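Local coordinates for MutT/nudix family protein (PDB 3GZ5) that probably acts as an ADP-ribose-responsive transcriptional regulator of NAD metabolism, pairing a NUDIX domain with a DNA-binding winged-helix domain, at residues V28-H33 / T110-Y115; K38-Q43 / G54-F59. All coordinates share one frame; numbering follows the deposited sequence.

Interaction 1. Residues V28-H33 / T110-Y115; sequences VLFTYH and TALMSY
The parallel strand pair of the NUDIX mixed sheet brings V28-H33 beside T110-Y115, from the bridge of V28 with T110 to the stacked rings of H33 and Y115. Over the short segments the strand axes come within 4.6 Å at 28°. A111 N donates to V28 O, and F30 N to A111 O (2.9 Å). M113 N then donates to F30 O at 3.2 Å. Beyond the regular ladder a side chain takes over: the T31 hydroxyl, placed trans to its own backbone N (chi1 -169°), donates to M113 O at 2.7 Å. One water bridges Y32 O and Y115 N.

On the face of L29 and A111, the L29 CD1 methyl meets A111 CB and M113 CG, each at 3.7 Å; the L29 and M113 side chains cross at about a right angle, against helix 68-80. On the other face, F30 CB packs on L112 CD2 (3.5 Å), and T110 CG2 sits at the edge of the F30 ring, where helix 145-162 packs on both residues through A152.

The H33 and Y115 rings lie face to face, centroids 3.5 Å apart and planes at 7°, and T31 CG2 meets the edge of the tyrosine ring. With an alanine at Y115, the H33 imidazole would probably lose its stacking partner and be freer to turn. Backbone bonds thus fix the register, whereas the hydroxyl, the water and the stack carry the association past the bridged pairs.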
ATOM      1  N   VAL B  28      12.549  -5.909   0.561  1.00 40.18           N
ATOM      2  CA  VAL B  28      13.227  -5.801  -0.725  1.00 39.59           C
ATOM      3  C   VAL B  28      13.959  -4.450  -0.761  1.00 40.19           C
ATOM      4  O   VAL B  28      13.348  -3.390  -0.936  1.00 40.11           O
ATOM      5  CB  VAL B  28      12.259  -5.956  -1.908  1.00 40.02           C
ATOM      6  CG1 VAL B  28      13.032  -6.088  -3.195  1.00 39.60           C
ATOM      7  CG2 VAL B  28      11.355  -7.199  -1.721  1.00 38.04           C
ATOM      8  N   LEU B  29      15.266  -4.499  -0.532  1.00 39.78           N
ATOM      9  CA  LEU B  29      16.098  -3.327  -0.553  1.00 39.81           C
ATOM     10  C   LEU B  29      16.798  -3.264  -1.904  1.00 41.05           C
ATOM     11  O   LEU B  29      17.548  -4.187  -2.256  1.00 41.97           O
ATOM     12  CB  LEU B  29      17.119  -3.412   0.570  1.00 39.06           C
ATOM     13  CG  LEU B  29      18.324  -2.462   0.597  1.00 40.01           C
ATOM     14  CD1 LEU B  29      17.916  -1.021   0.869  1.00 39.27           C
ATOM     15  CD2 LEU B  29      19.333  -2.948   1.659  1.00 38.80           C
ATOM     16  N   PHE B  30      16.540  -2.185  -2.648  1.00 41.15           N
ATOM     17  CA  PHE B  30      17.157  -1.930  -3.954  1.00 41.21           C
ATOM     18  C   PHE B  30      18.199  -0.851  -3.848  1.00 41.98           C
ATOM     19  O   PHE B  30      18.088   0.087  -3.056  1.00 40.06           O
ATOM     20  CB  PHE B  30      16.137  -1.408  -4.980  1.00 41.01           C
ATOM     21  CG  PHE B  30      15.069  -2.361  -5.330  1.00 40.94           C
ATOM     22  CD1 PHE B  30      15.259  -3.299  -6.320  1.00 42.22           C
ATOM     23  CD2 PHE B  30      13.848  -2.294  -4.710  1.00 43.21           C
ATOM     24  CE1 PHE B  30      14.245  -4.187  -6.675  1.00 42.00           C
ATOM     25  CE2 PHE B  30      12.837  -3.181  -5.047  1.00 44.40           C
ATOM     26  CZ  PHE B  30      13.044  -4.129  -6.040  1.00 43.14           C
ATOM     27  N   THR B  31      19.204  -0.973  -4.697  1.00 44.18           N
ATOM     28  CA  THR B  31      20.095   0.142  -4.984  1.00 45.85           C
ATOM     29  C   THR B  31      20.276   0.239  -6.501  1.00 47.74           C
ATOM     30  O   THR B  31      19.715  -0.549  -7.277  1.00 47.72           O
ATOM     31  CB  THR B  31      21.437   0.001  -4.241  1.00 45.31           C
ATOM     32  OG1 THR B  31      22.163   1.226  -4.337  1.00 45.91           O
ATOM     33  CG2 THR B  31      22.287  -1.140  -4.815  1.00 46.09           C
ATOM     34  N   TYR B  32      21.060   1.208  -6.927  1.00 50.15           N
ATOM     35  CA  TYR B  32      21.382   1.339  -8.318  1.00 52.93           C
ATOM     36  C   TYR B  32      22.897   1.406  -8.474  1.00 54.03           C
ATOM     37  O   TYR B  32      23.553   2.275  -7.910  1.00 53.36           O
ATOM     38  CB  TYR B  32      20.698   2.575  -8.888  1.00 54.57           C
ATOM     39  CG  TYR B  32      21.051   2.835 -10.319  1.00 57.12           C
ATOM     40  CD1 TYR B  32      20.408   2.152 -11.355  1.00 58.75           C
ATOM     41  CD2 TYR B  32      22.025   3.779 -10.638  1.00 59.86           C
ATOM     42  CE1 TYR B  32      20.735   2.405 -12.667  1.00 62.44           C
ATOM     43  CE2 TYR B  32      22.362   4.036 -11.937  1.00 62.47           C
ATOM     44  CZ  TYR B  32      21.723   3.351 -12.946  1.00 63.48           C
ATOM     45  OH  TYR B  32      22.087   3.631 -14.230  1.00 63.54           O
ATOM     46  N   HIS B  33      23.453   0.465  -9.221  1.00 55.94           N
ATOM     47  CA  HIS B  33      24.890   0.443  -9.427  1.00 58.62           C
ATOM     48  C   HIS B  33      25.253  -0.233 -10.743  1.00 59.98           C
ATOM     49  O   HIS B  33      24.703  -1.290 -11.087  1.00 60.03           O
ATOM     50  CB  HIS B  33      25.585  -0.271  -8.261  1.00 58.44           C
ATOM     51  CG  HIS B  33      27.073  -0.095  -8.240  1.00 60.88           C
ATOM     52  ND1 HIS B  33      27.951  -1.152  -8.390  1.00 61.68           N
ATOM     53  CD2 HIS B  33      27.837   1.009  -8.068  1.00 60.77           C
ATOM     54  CE1 HIS B  33      29.191  -0.702  -8.323  1.00 62.53           C
ATOM     55  NE2 HIS B  33      29.149   0.605  -8.122  1.00 62.96           N
ATOM     56  N   THR B 110       9.466  -2.264   1.024  1.00 38.42           N
ATOM     57  CA  THR B 110      10.437  -1.843   0.013  1.00 39.64           C
ATOM     58  C   THR B 110      11.386  -0.835   0.623  1.00 38.87           C
ATOM     59  O   THR B 110      10.969   0.045   1.382  1.00 38.17           O
ATOM     60  CB  THR B 110       9.805  -1.152  -1.236  1.00 40.30           C
ATOM     61  OG1 THR B 110       8.787  -1.980  -1.782  1.00 42.30           O
ATOM     62  CG2 THR B 110      10.886  -0.967  -2.336  1.00 41.68           C
ATOM     63  N   ALA B 111      12.662  -0.957   0.290  1.00 38.27           N
ATOM     64  CA  ALA B 111      13.611   0.038   0.700  1.00 38.70           C
ATOM     65  C   ALA B 111      14.564   0.451  -0.423  1.00 38.73           C
ATOM     66  O   ALA B 111      14.761  -0.286  -1.404  1.00 38.75           O
ATOM     67  CB  ALA B 111      14.396  -0.435   1.978  1.00 39.14           C
ATOM     68  N   LEU B 112      15.164   1.625  -0.249  1.00 39.03           N
ATOM     69  CA  LEU B 112      16.157   2.161  -1.169  1.00 39.72           C
ATOM     70  C   LEU B 112      17.334   2.753  -0.412  1.00 40.60           C
ATOM     71  O   LEU B 112      17.165   3.451   0.594  1.00 40.09           O
ATOM     72  CB  LEU B 112      15.534   3.228  -2.093  1.00 39.55           C
ATOM     73  CG  LEU B 112      14.464   2.865  -3.143  1.00 40.24           C
ATOM     74  CD1 LEU B 112      14.015   4.099  -3.955  1.00 38.84           C
ATOM     75  CD2 LEU B 112      15.015   1.823  -4.108  1.00 41.80           C
ATOM     76  N   MET B 113      18.535   2.462  -0.887  1.00 41.85           N
ATOM     77  CA  MET B 113      19.733   3.100  -0.355  1.00 43.30           C
ATOM     78  C   MET B 113      20.792   3.191  -1.436  1.00 44.30           C
ATOM     79  O   MET B 113      20.675   2.546  -2.468  1.00 44.04           O
ATOM     80  CB  MET B 113      20.283   2.341   0.848  1.00 43.13           C
ATOM     81  CG  MET B 113      20.957   0.978   0.574  1.00 44.97           C
ATOM     82  SD  MET B 113      21.778   0.440   2.113  1.00 47.41           S
ATOM     83  CE  MET B 113      22.106  -1.233   1.738  1.00 46.83           C
ATOM     84  N   SER B 114      21.839   3.971  -1.197  1.00 45.70           N
ATOM     85  CA  SER B 114      22.939   3.997  -2.155  1.00 47.81           C
ATOM     86  C   SER B 114      23.872   2.804  -1.949  1.00 48.96           C
ATOM     87  O   SER B 114      24.115   2.347  -0.826  1.00 48.38           O
ATOM     88  CB  SER B 114      23.721   5.302  -2.079  1.00 47.32           C
ATOM     89  OG  SER B 114      24.763   5.174  -1.135  1.00 48.56           O
ATOM     90  N   TYR B 115      24.402   2.321  -3.059  1.00 51.26           N
ATOM     91  CA  TYR B 115      25.310   1.181  -3.086  1.00 53.52           C
ATOM     92  C   TYR B 115      26.568   1.306  -2.208  1.00 54.90           C
ATOM     93  O   TYR B 115      26.886   0.365  -1.490  1.00 55.17           O
ATOM     94  CB  TYR B 115      25.667   0.877  -4.545  1.00 53.22           C
ATOM     95  CG  TYR B 115      26.643  -0.248  -4.750  1.00 54.60           C
ATOM     96  CD1 TYR B 115      26.204  -1.567  -4.842  1.00 55.32           C
ATOM     97  CD2 TYR B 115      28.012   0.008  -4.890  1.00 55.50           C
ATOM     98  CE1 TYR B 115      27.099  -2.602  -5.054  1.00 55.26           C
ATOM     99  CE2 TYR B 115      28.915  -1.026  -5.097  1.00 55.98           C
ATOM    100  CZ  TYR B 115      28.455  -2.321  -5.179  1.00 54.57           C
ATOM    101  OH  TYR B 115      29.349  -3.339  -5.403  1.00 54.53           O
TER
HETATM  102  O   HOH W   1      23.782   3.744  -5.481  1.00 40.28           O

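Interaction 2. Residues K38-Q43 / G54-F59; sequences KVLLVQ and GLPGGF
L40 is the first residue of K38-Q43 to touch G54-F59: its carbonyl O lies 3.4 Å from P56 CD, and its CD2 methyl stands more loosely beside P56 CG at 4.4 Å. At L41 the end of the side chain comes in against the second segment. Its CG lies trans to the carbonyl carbon (chi1 -66°), and CD2 comes 4.1 Å from the L55 CD2 methyl and also borders the G54 carbonyl.

V42 makes both backbone bonds. V42 N donates to G54 O at 2.8 Å, and G54 N returns a bond to V42 O at 2.9 Å. This reciprocal couple defines an antiparallel hydrogen-bonded pair. The V42 CG2 branch also rests on the proline ring, 3.8 Å from P56 CB, the two side chains crossing at a slant.

Past P56 the chain diverges into G57 and G58, with phi values of 156° and 150°; at their backbone angles a CB would run into the carbonyl O of the preceding residue, so glycine is what fits. Strand 36-43 therefore holds the short strand 53-54 by one bridge and apolar contacts, an arrangement consistent with the entry to the Nudix motif, where the short glycine strand 57-58, paired with strand 22-33, leads toward helix 68-80.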
ATOM      1  N   LYS B  38      20.097  -3.354  -8.409  1.00 53.15           N
ATOM      2  CA  LYS B  38      20.544  -4.488  -7.615  1.00 52.32           C
ATOM      3  C   LYS B  38      19.639  -4.652  -6.374  1.00 51.78           C
ATOM      4  O   LYS B  38      19.152  -3.662  -5.814  1.00 50.85           O
ATOM      5  CB  LYS B  38      22.010  -4.307  -7.230  1.00 52.62           C
ATOM      6  CG  LYS B  38      23.007  -4.514  -8.411  1.00 53.72           C
ATOM      7  CD  LYS B  38      24.378  -3.907  -8.092  1.00 55.58           C
ATOM      8  CE  LYS B  38      25.506  -4.422  -9.021  1.00 56.08           C
ATOM      9  NZ  LYS B  38      25.173  -4.374 -10.477  1.00 56.08           N
ATOM     10  N   VAL B  39      19.401  -5.902  -5.977  1.00 51.26           N
ATOM     11  CA  VAL B  39      18.564  -6.238  -4.811  1.00 51.29           C
ATOM     12  C   VAL B  39      19.433  -6.967  -3.773  1.00 51.44           C
ATOM     13  O   VAL B  39      20.248  -7.834  -4.136  1.00 51.45           O
ATOM     14  CB  VAL B  39      17.256  -7.000  -5.237  1.00 51.20           C
ATOM     15  CG1 VAL B  39      17.580  -8.225  -6.065  1.00 51.77           C
ATOM     16  CG2 VAL B  39      16.381  -7.381  -4.045  1.00 49.55           C
ATOM     17  N   LEU B  40      19.333  -6.553  -2.510  1.00 50.92           N
ATOM     18  CA  LEU B  40      20.113  -7.175  -1.438  1.00 51.42           C
ATOM     19  C   LEU B  40      19.521  -8.518  -1.028  1.00 51.79           C
ATOM     20  O   LEU B  40      18.346  -8.594  -0.686  1.00 51.80           O
ATOM     21  CB  LEU B  40      20.213  -6.284  -0.198  1.00 51.27           C
ATOM     22  CG  LEU B  40      21.220  -6.833   0.830  1.00 52.30           C
ATOM     23  CD1 LEU B  40      22.659  -6.546   0.388  1.00 51.50           C
ATOM     24  CD2 LEU B  40      20.986  -6.259   2.206  1.00 52.96           C
ATOM     25  N   LEU B  41      20.336  -9.573  -1.082  1.00 52.22           N
ATOM     26  CA  LEU B  41      19.885 -10.922  -0.724  1.00 52.66           C
ATOM     27  C   LEU B  41      20.765 -11.566   0.339  1.00 53.69           C
ATOM     28  O   LEU B  41      21.920 -11.173   0.547  1.00 53.06           O
ATOM     29  CB  LEU B  41      19.747 -11.820  -1.948  1.00 52.57           C
ATOM     30  CG  LEU B  41      18.675 -11.484  -2.987  1.00 51.26           C
ATOM     31  CD1 LEU B  41      18.613 -12.620  -3.985  1.00 52.34           C
ATOM     32  CD2 LEU B  41      17.279 -11.225  -2.405  1.00 50.37           C
ATOM     33  N   VAL B  42      20.166 -12.525   1.044  1.00 54.91           N
ATOM     34  CA  VAL B  42      20.750 -13.157   2.222  1.00 55.49           C
ATOM     35  C   VAL B  42      20.588 -14.647   2.019  1.00 56.48           C
ATOM     36  O   VAL B  42      19.512 -15.120   1.629  1.00 56.32           O
ATOM     37  CB  VAL B  42      20.028 -12.711   3.540  1.00 55.67           C
ATOM     38  CG1 VAL B  42      20.582 -13.445   4.777  1.00 54.63           C
ATOM     39  CG2 VAL B  42      20.130 -11.209   3.728  1.00 54.16           C
ATOM     40  N   GLN B  43      21.673 -15.385   2.233  1.00 57.84           N
ATOM     41  CA  GLN B  43      21.625 -16.825   2.054  1.00 59.59           C
ATOM     42  C   GLN B  43      21.107 -17.487   3.328  1.00 60.61           C
ATOM     43  O   GLN B  43      21.576 -17.173   4.428  1.00 59.46           O
ATOM     44  CB  GLN B  43      22.995 -17.384   1.677  1.00 59.53           C
ATOM     45  CG  GLN B  43      22.873 -18.587   0.788  1.00 59.91           C
ATOM     46  CD  GLN B  43      24.176 -19.344   0.589  1.00 61.36           C
ATOM     47  OE1 GLN B  43      25.221 -19.026   1.184  1.00 59.96           O
ATOM     48  NE2 GLN B  43      24.112 -20.371  -0.245  1.00 61.31           N
ATOM     49  N   GLY B  54      17.388 -15.444  -0.271  1.00 54.27           N
ATOM     50  CA  GLY B  54      16.092 -14.841   0.004  1.00 51.66           C
ATOM     51  C   GLY B  54      16.263 -13.473   0.618  1.00 49.49           C
ATOM     52  O   GLY B  54      17.374 -13.038   0.914  1.00 48.83           O
ATOM     53  N   LEU B  55      15.133 -12.810   0.821  1.00 48.51           N
ATOM     54  CA  LEU B  55      15.092 -11.464   1.388  1.00 47.21           C
ATOM     55  C   LEU B  55      15.662 -11.420   2.799  1.00 46.34           C
ATOM     56  O   LEU B  55      15.491 -12.380   3.579  1.00 46.02           O
ATOM     57  CB  LEU B  55      13.645 -10.957   1.405  1.00 46.77           C
ATOM     58  CG  LEU B  55      12.899 -10.971   0.070  1.00 46.09           C
ATOM     59  CD1 LEU B  55      11.439 -10.526   0.221  1.00 42.72           C
ATOM     60  CD2 LEU B  55      13.642 -10.112  -0.930  1.00 44.23           C
ATOM     61  N   PRO B  56      16.320 -10.299   3.152  1.00 45.73           N
ATOM     62  CA  PRO B  56      16.594 -10.061   4.568  1.00 45.19           C
ATOM     63  C   PRO B  56      15.251  -9.882   5.288  1.00 45.25           C
ATOM     64  O   PRO B  56      14.291  -9.356   4.694  1.00 44.98           O
ATOM     65  CB  PRO B  56      17.403  -8.763   4.570  1.00 45.20           C
ATOM     66  CG  PRO B  56      17.146  -8.143   3.242  1.00 45.60           C
ATOM     67  CD  PRO B  56      16.813  -9.214   2.286  1.00 45.30           C
ATOM     68  N   GLY B  57      15.179 -10.360   6.528  1.00 44.44           N
ATOM     69  CA  GLY B  57      13.939 -10.347   7.274  1.00 44.46           C
ATOM     70  C   GLY B  57      13.913 -11.405   8.358  1.00 44.38           C
ATOM     71  O   GLY B  57      14.884 -12.137   8.534  1.00 44.62           O
ATOM     72  N   GLY B  58      12.803 -11.481   9.084  1.00 43.61           N
ATOM     73  CA  GLY B  58      12.648 -12.451  10.160  1.00 43.76           C
ATOM     74  C   GLY B  58      11.734 -11.962  11.271  1.00 43.93           C
ATOM     75  O   GLY B  58      10.856 -11.126  11.048  1.00 43.26           O
ATOM     76  N   PHE B  59      11.967 -12.475  12.473  1.00 44.12           N
ATOM     77  CA  PHE B  59      11.020 -12.334  13.589  1.00 44.43           C
ATOM     78  C   PHE B  59      11.115 -11.006  14.313  1.00 44.20           C
ATOM     79  O   PHE B  59      12.173 -10.382  14.408  1.00 43.85           O
ATOM     80  CB  PHE B  59      11.142 -13.512  14.591  1.00 44.57           C
ATOM     81  CG  PHE B  59      10.952 -14.876  13.966  1.00 44.49           C
ATOM     82  CD1 PHE B  59       9.718 -15.277  13.495  1.00 46.33           C
ATOM     83  CD2 PHE B  59      12.027 -15.759  13.844  1.00 45.84           C
ATOM     84  CE1 PHE B  59       9.535 -16.562  12.896  1.00 45.98           C
ATOM     85  CE2 PHE B  59      11.870 -17.024  13.248  1.00 45.02           C
ATOM     86  CZ  PHE B  59      10.613 -17.422  12.774  1.00 46.20           C
TER

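In the fold
Interactions 1 and 2 have centres 12 Å apart and belong to the same mixed sheet of the NUDIX domain. Strands 22-33 and 36-43 follow each other in the chain and pair antiparallel, so the first segments are direct neighbours, with probable hydrogen bonds from T31 N to K38 O and from L40 N to L29 O. V28 joins the contacts through its side chain as well, packing on V39 and L55. Along the chain interaction 2 is nested within the loop closed by interaction 1. Helix 68-80 covers parts of both, meeting L29 and P56 through L76. The central sheet thereby links the glycine-rich segment to the distant strand 104-112.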